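Local structure of uncharacterized protein (Staphylococcus saprophyticus subsp. saprophyticus ATCC 15305, 3FOJ) at residues 20-25 and 59-64. The protein is of unknown function but belongs to the rhodanese-like family, many of whose members transfer sulfur through a persulfide on a loop cysteine. Numbering follows the deposited sequence.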
loop_
_atom_site.group_PDB
_atom_site.type_symbol
_atom_site.label_atom_id
_atom_site.label_comp_id
_atom_site.label_asym_id
_atom_site.label_seq_id
_atom_site.Cartn_x
_atom_site.Cartn_y
_atom_site.Cartn_z
ATOM N N ASN A 20 1.543 6.382 -5.472
ATOM C CA ASN A 20 1.119 5.036 -5.837
ATOM C C ASN A 20 0.894 4.228 -4.566
ATOM O O ASN A 20 1.823 4.028 -3.787
ATOM C CB ASN A 20 2.202 4.344 -6.662
ATOM C CG ASN A 20 2.541 5.089 -7.937
ATOM O OD1 ASN A 20 3.687 5.073 -8.384
ATOM N ND2 ASN A 20 1.548 5.727 -8.539
ATOM N N ILE A 21 -0.335 3.765 -4.361
ATOM C CA ILE A 21 -0.668 2.965 -3.190
ATOM C C ILE A 21 -1.134 1.584 -3.638
ATOM O O ILE A 21 -1.912 1.469 -4.582
ATOM C CB ILE A 21 -1.812 3.602 -2.369
ATOM C CG1 ILE A 21 -1.375 4.966 -1.837
ATOM C CG2 ILE A 21 -2.218 2.674 -1.228
ATOM C CD1 ILE A 21 -2.491 5.738 -1.163
ATOM N N VAL A 22 -0.639 0.546 -2.965
ATOM C CA VAL A 22 -1.027 -0.830 -3.256
ATOM C C VAL A 22 -1.571 -1.449 -1.967
ATOM O O VAL A 22 -0.857 -1.564 -0.964
ATOM C CB VAL A 22 0.167 -1.682 -3.766
ATOM C CG1 VAL A 22 -0.285 -3.117 -4.008
ATOM C CG2 VAL A 22 0.728 -1.082 -5.050
ATOM N N ASP A 23 -2.850 -1.813 -2.015
ATOM C CA ASP A 23 -3.590 -2.421 -0.907
ATOM C C ASP A 23 -3.463 -3.936 -1.086
ATOM O O ASP A 23 -3.994 -4.487 -2.046
ATOM C CB ASP A 23 -5.060 -1.997 -1.020
ATOM C CG ASP A 23 -5.907 -2.441 0.158
ATOM O OD1 ASP A 23 -5.622 -3.494 0.767
ATOM O OD2 ASP A 23 -6.892 -1.733 0.461
ATOM N N VAL A 24 -2.776 -4.607 -0.163
ATOM C CA VAL A 24 -2.567 -6.047 -0.284
ATOM C C VAL A 24 -3.475 -6.946 0.564
ATOM O O VAL A 24 -3.182 -8.128 0.768
ATOM C CB VAL A 24 -1.075 -6.392 -0.013
ATOM C CG1 VAL A 24 -0.190 -5.642 -1.009
ATOM C CG2 VAL A 24 -0.686 -6.005 1.414
ATOM N N ARG A 25 -4.579 -6.390 1.050
ATOM C CA ARG A 25 -5.525 -7.166 1.849
ATOM C C ARG A 25 -6.312 -8.091 0.921
ATOM O O ARG A 25 -6.147 -8.039 -0.296
ATOM C CB ARG A 25 -6.495 -6.234 2.578
ATOM C CG ARG A 25 -5.844 -5.316 3.613
ATOM C CD ARG A 25 -6.875 -4.363 4.204
ATOM N NE ARG A 25 -7.419 -3.483 3.176
ATOM C CZ ARG A 25 -8.536 -2.772 3.296
ATOM N NH1 ARG A 25 -9.252 -2.828 4.414
ATOM N NH2 ARG A 25 -8.938 -2.008 2.288
ATOM N N TYR A 59 6.268 2.742 -4.587
ATOM C CA TYR A 59 4.949 2.283 -4.174
ATOM C C TYR A 59 4.798 2.172 -2.662
ATOM O O TYR A 59 5.665 1.626 -1.978
ATOM C CB TYR A 59 4.655 0.926 -4.820
ATOM C CG TYR A 59 4.651 0.977 -6.327
ATOM C CD1 TYR A 59 5.845 0.984 -7.057
ATOM C CD2 TYR A 59 3.451 1.079 -7.028
ATOM C CE1 TYR A 59 5.833 1.095 -8.449
ATOM C CE2 TYR A 59 3.428 1.192 -8.404
ATOM C CZ TYR A 59 4.618 1.201 -9.112
ATOM O OH TYR A 59 4.574 1.331 -10.480
ATOM N N TYR A 60 3.684 2.697 -2.157
ATOM C CA TYR A 60 3.384 2.655 -0.733
ATOM C C TYR A 60 2.463 1.462 -0.523
ATOM O O TYR A 60 1.400 1.376 -1.128
ATOM C CB TYR A 60 2.726 3.967 -0.296
ATOM C CG TYR A 60 3.671 5.148 -0.395
ATOM C CD1 TYR A 60 3.889 5.800 -1.610
ATOM C CD2 TYR A 60 4.387 5.582 0.720
ATOM C CE1 TYR A 60 4.808 6.859 -1.709
ATOM C CE2 TYR A 60 5.301 6.631 0.630
ATOM C CZ TYR A 60 5.507 7.263 -0.580
ATOM O OH TYR A 60 6.413 8.297 -0.654
ATOM N N ILE A 61 2.884 0.544 0.340
ATOM C CA ILE A 61 2.143 -0.689 0.582
ATOM C C ILE A 61 1.367 -0.672 1.887
ATOM O O ILE A 61 1.919 -0.357 2.938
ATOM C CB ILE A 61 3.119 -1.882 0.598
ATOM C CG1 ILE A 61 4.089 -1.781 -0.594
ATOM C CG2 ILE A 61 2.351 -3.191 0.609
ATOM C CD1 ILE A 61 3.430 -1.719 -1.972
ATOM N N ILE A 62 0.088 -1.034 1.823
ATOM C CA ILE A 62 -0.746 -1.044 3.022
ATOM C C ILE A 62 -1.569 -2.330 3.146
ATOM O O ILE A 62 -2.016 -2.894 2.150
ATOM C CB ILE A 62 -1.682 0.201 3.042
ATOM C CG1 ILE A 62 -2.313 0.356 4.421
ATOM C CG2 ILE A 62 -2.753 0.082 1.961
ATOM C CD1 ILE A 62 -3.075 1.659 4.580
ATOM N N CYS A 63 -1.740 -2.796 4.380
ATOM C CA CYS A 63 -2.512 -3.998 4.657
ATOM C C CYS A 63 -3.408 -3.686 5.849
ATOM O O CYS A 63 -3.617 -2.522 6.176
ATOM C CB CYS A 63 -1.586 -5.174 4.979
ATOM S SG CYS A 63 -0.592 -4.979 6.471
ATOM N N LYS A 64 -3.944 -4.713 6.496
ATOM C CA LYS A 64 -4.809 -4.490 7.647
ATOM C C LYS A 64 -4.075 -3.922 8.865
ATOM O O LYS A 64 -4.500 -2.912 9.430
ATOM C CB LYS A 64 -5.507 -5.795 8.051
ATOM C CG LYS A 64 -6.264 -5.709 9.376
ATOM C CD LYS A 64 -6.647 -7.096 9.876
ATOM C CE LYS A 64 -7.153 -7.054 11.314
ATOM N NZ LYS A 64 -7.318 -8.425 11.877
#
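Val22 meets Ile61 side by side on one face of two neighbouring parallel strands, its CB 3.7 Å from Ile61 CD1. With CG1 anti to the carbonyl carbon and chi2 at -57°, Ile61 turns its CD1 methyl back over the CB of Val22. Farther along, the Val24 side chain crosses that of Ile61 at about a right angle, CG1 against CG2, and Val24 CG2 rests 3.8 Å from Cys63 CB. On the other face, Ile21 and Ile62 touch through their CG2 methyls at 4.1 Å. Between the two faces the backbones are joined by four nearly straight hydrogen bonds: Tyr60 N to Asn20 O, Val22 N to Tyr60 O, Ile62 N to Val22 O and Val24 N to Ile62 O. The pair lies at the centre of the parallel sheet of a rhodanese-like domain; Cys63 opens the loop leading into helix 67-77, where rhodaneses carry their active-site loop, and probably corresponds to their cysteine. Helix 67-77 covers Ile61 through Val73 and Leu76. Where the strands end, Arg25 CG lies 3.5 Å from Lys64 N. A bend at chi3 (-63°) brings its guanidinium side-on to the Asp23 carboxylate in a nearly coplanar salt bridge, NE to OD1 (3.0 Å) and NH2 to OD2 (2.8 Å), each on a syn lone pair; OD1 also accepts Arg25 N in an Asx turn, while NH2 reaches Gly33 O.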